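Local coordinates for Lmo2125 protein (Listeria monocytogenes serovar 1/2a, PDB 5TU0) that binds maltose and probably delivers it, as the extracellular solute-binding lipoprotein of a sugar transport system, for uptake across the cell membrane, at residues A[114-119]-A[235-240]. The protein carries 2 engineered substitutions. Residues are numbered along the deposited sequence; the frame is centred on the assembly and turned at random.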
loop_
_atom_site.group_PDB
_atom_site.type_symbol
_atom_site.label_atom_id
_atom_site.label_comp_id
_atom_site.label_asym_id
_atom_site.label_seq_id
_atom_site.Cartn_x
_atom_site.Cartn_y
_atom_site.Cartn_z
ATOM N N GLU A 114 -3.505 -0.258 -4.621
ATOM C CA GLU A 114 -4.045 0.499 -3.513
ATOM C C GLU A 114 -3.020 1.477 -2.987
ATOM O O GLU A 114 -1.830 1.293 -3.178
ATOM C CB GLU A 114 -4.565 -0.402 -2.389
ATOM C CG GLU A 114 -3.564 -1.347 -1.773
ATOM C CD GLU A 114 -4.083 -1.983 -0.487
ATOM O OE1 GLU A 114 -5.316 -1.907 -0.204
ATOM O OE2 GLU A 114 -3.247 -2.543 0.257
ATOM N N THR A 115 -3.504 2.540 -2.368
ATOM C CA THR A 115 -2.629 3.510 -1.769
ATOM C C THR A 115 -3.474 4.300 -0.788
ATOM O O THR A 115 -4.702 4.125 -0.723
ATOM C CB THR A 115 -1.970 4.447 -2.814
ATOM O OG1 THR A 115 -0.980 5.263 -2.174
ATOM C CG2 THR A 115 -2.986 5.355 -3.487
ATOM N N LEU A 116 -2.810 5.144 -0.026
ATOM C CA LEU A 116 -3.469 5.992 0.943
ATOM C C LEU A 116 -4.328 7.057 0.270
ATOM O O LEU A 116 -4.013 7.546 -0.810
ATOM C CB LEU A 116 -2.446 6.653 1.864
ATOM C CG LEU A 116 -1.657 5.752 2.803
ATOM C CD1 LEU A 116 -0.748 6.612 3.671
ATOM C CD2 LEU A 116 -2.569 4.916 3.680
ATOM N N VAL A 117 -5.405 7.425 0.955
ATOM C CA VAL A 117 -6.362 8.394 0.462
ATOM C C VAL A 117 -6.801 9.278 1.627
ATOM O O VAL A 117 -6.393 9.056 2.775
ATOM C CB VAL A 117 -7.603 7.692 -0.173
ATOM C CG1 VAL A 117 -7.194 6.848 -1.381
ATOM C CG2 VAL A 117 -8.336 6.812 0.834
ATOM N N LEU A 118 -7.615 10.281 1.331
ATOM C CA LEU A 118 -8.173 11.146 2.380
ATOM C C LEU A 118 -9.653 10.793 2.586
ATOM O O LEU A 118 -10.472 10.931 1.657
ATOM C CB LEU A 118 -8.083 12.619 1.989
ATOM C CG LEU A 118 -8.599 13.587 3.058
ATOM C CD1 LEU A 118 -7.549 13.762 4.149
ATOM C CD2 LEU A 118 -8.991 14.936 2.478
ATOM N N TYR A 119 -9.991 10.311 3.777
ATOM C CA TYR A 119 -11.387 10.070 4.145
ATOM C C TYR A 119 -11.869 11.323 4.821
ATOM O O TYR A 119 -11.104 11.944 5.558
ATOM C CB TYR A 119 -11.527 8.942 5.158
ATOM C CG TYR A 119 -11.312 7.570 4.599
ATOM C CD1 TYR A 119 -12.340 6.915 3.933
ATOM C CD2 TYR A 119 -10.101 6.901 4.778
ATOM C CE1 TYR A 119 -12.158 5.647 3.421
ATOM C CE2 TYR A 119 -9.916 5.629 4.287
ATOM C CZ TYR A 119 -10.946 5.005 3.604
ATOM O OH TYR A 119 -10.769 3.755 3.094
ATOM N N ALA A 235 -11.438 14.979 8.768
ATOM C CA ALA A 235 -10.691 14.359 7.681
ATOM C C ALA A 235 -9.450 13.655 8.207
ATOM O O ALA A 235 -8.765 14.154 9.119
ATOM C CB ALA A 235 -10.297 15.418 6.655
ATOM N N ILE A 236 -9.156 12.487 7.634
ATOM C CA ILE A 236 -7.994 11.740 8.052
ATOM C C ILE A 236 -7.360 11.027 6.880
ATOM O O ILE A 236 -8.026 10.751 5.864
ATOM C CB ILE A 236 -8.333 10.629 9.104
ATOM C CG1 ILE A 236 -9.264 9.550 8.517
ATOM C CG2 ILE A 236 -8.992 11.217 10.331
ATOM C CD1 ILE A 236 -9.491 8.370 9.446
ATOM N N LEU A 237 -6.080 10.728 7.023
ATOM C CA LEU A 237 -5.343 9.948 6.035
ATOM C C LEU A 237 -5.641 8.491 6.370
ATOM O O LEU A 237 -5.642 8.137 7.541
ATOM C CB LEU A 237 -3.856 10.255 6.178
ATOM C CG LEU A 237 -2.870 9.692 5.171
ATOM C CD1 LEU A 237 -3.230 10.122 3.760
ATOM C CD2 LEU A 237 -1.477 10.165 5.547
ATOM N N GLY A 238 -5.911 7.645 5.370
ATOM C CA GLY A 238 -6.192 6.242 5.635
ATOM C C GLY A 238 -6.076 5.370 4.413
ATOM O O GLY A 238 -5.968 5.874 3.302
ATOM N N GLY A 239 -6.088 4.055 4.614
ATOM C CA GLY A 239 -6.003 3.127 3.489
ATOM C C GLY A 239 -7.376 2.626 3.098
ATOM O O GLY A 239 -8.302 2.738 3.880
ATOM N N PRO A 240 -7.523 2.068 1.883
ATOM C CA PRO A 240 -8.823 1.528 1.436
ATOM C C PRO A 240 -9.400 0.469 2.380
ATOM O O PRO A 240 -10.625 0.322 2.495
ATOM C CB PRO A 240 -8.481 0.895 0.080
ATOM C CG PRO A 240 -7.341 1.689 -0.413
ATOM C CD PRO A 240 -6.523 2.013 0.801
#
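Tyr119 runs one edge of its ring alongside Gly238, and its hydroxyl, above the carbonyl plane, donates a hydrogen bond to Gly239 O (OH to O 2.8 Å). The tyrosine's chi1 of -74°, with CG beside the backbone N, sends the ring back toward Val117, bringing the hydroxyl to Gly239. Glycine suits position 238 because a side chain there would collide with the ring, whose CD2 comes 4.1 Å from Gly238 CA. Val117 CG2 packs on one ring face, offset toward the rim. Four backbone bonds tie the antiparallel strands, Val117 with Gly238 and Tyr119 with Ile236 each bonding in both directions. On the face carrying Leu118 and Leu237, Leu116, from the loop before Val117, crosses Leu237 at about a right angle, Leu116 CD1 to Leu237 CG 4.0 Å. Pro240, with no N-H to offer, presses CD tightly on Thr115 O (3.2 Å), a buried carbonyl without a hydrogen-bond partner. Packing is looser at the partly exposed end, where Pro240 CG stands 4.0 Å from Glu114 CB and Glu114 touches the bound maltose. Strand 253-256 joins through Leu118, and strand 156-157 pairs with 235-238; helices 217-229 and 327-336 cover the tyrosine face, helix 163-172 Leu116 and Leu237.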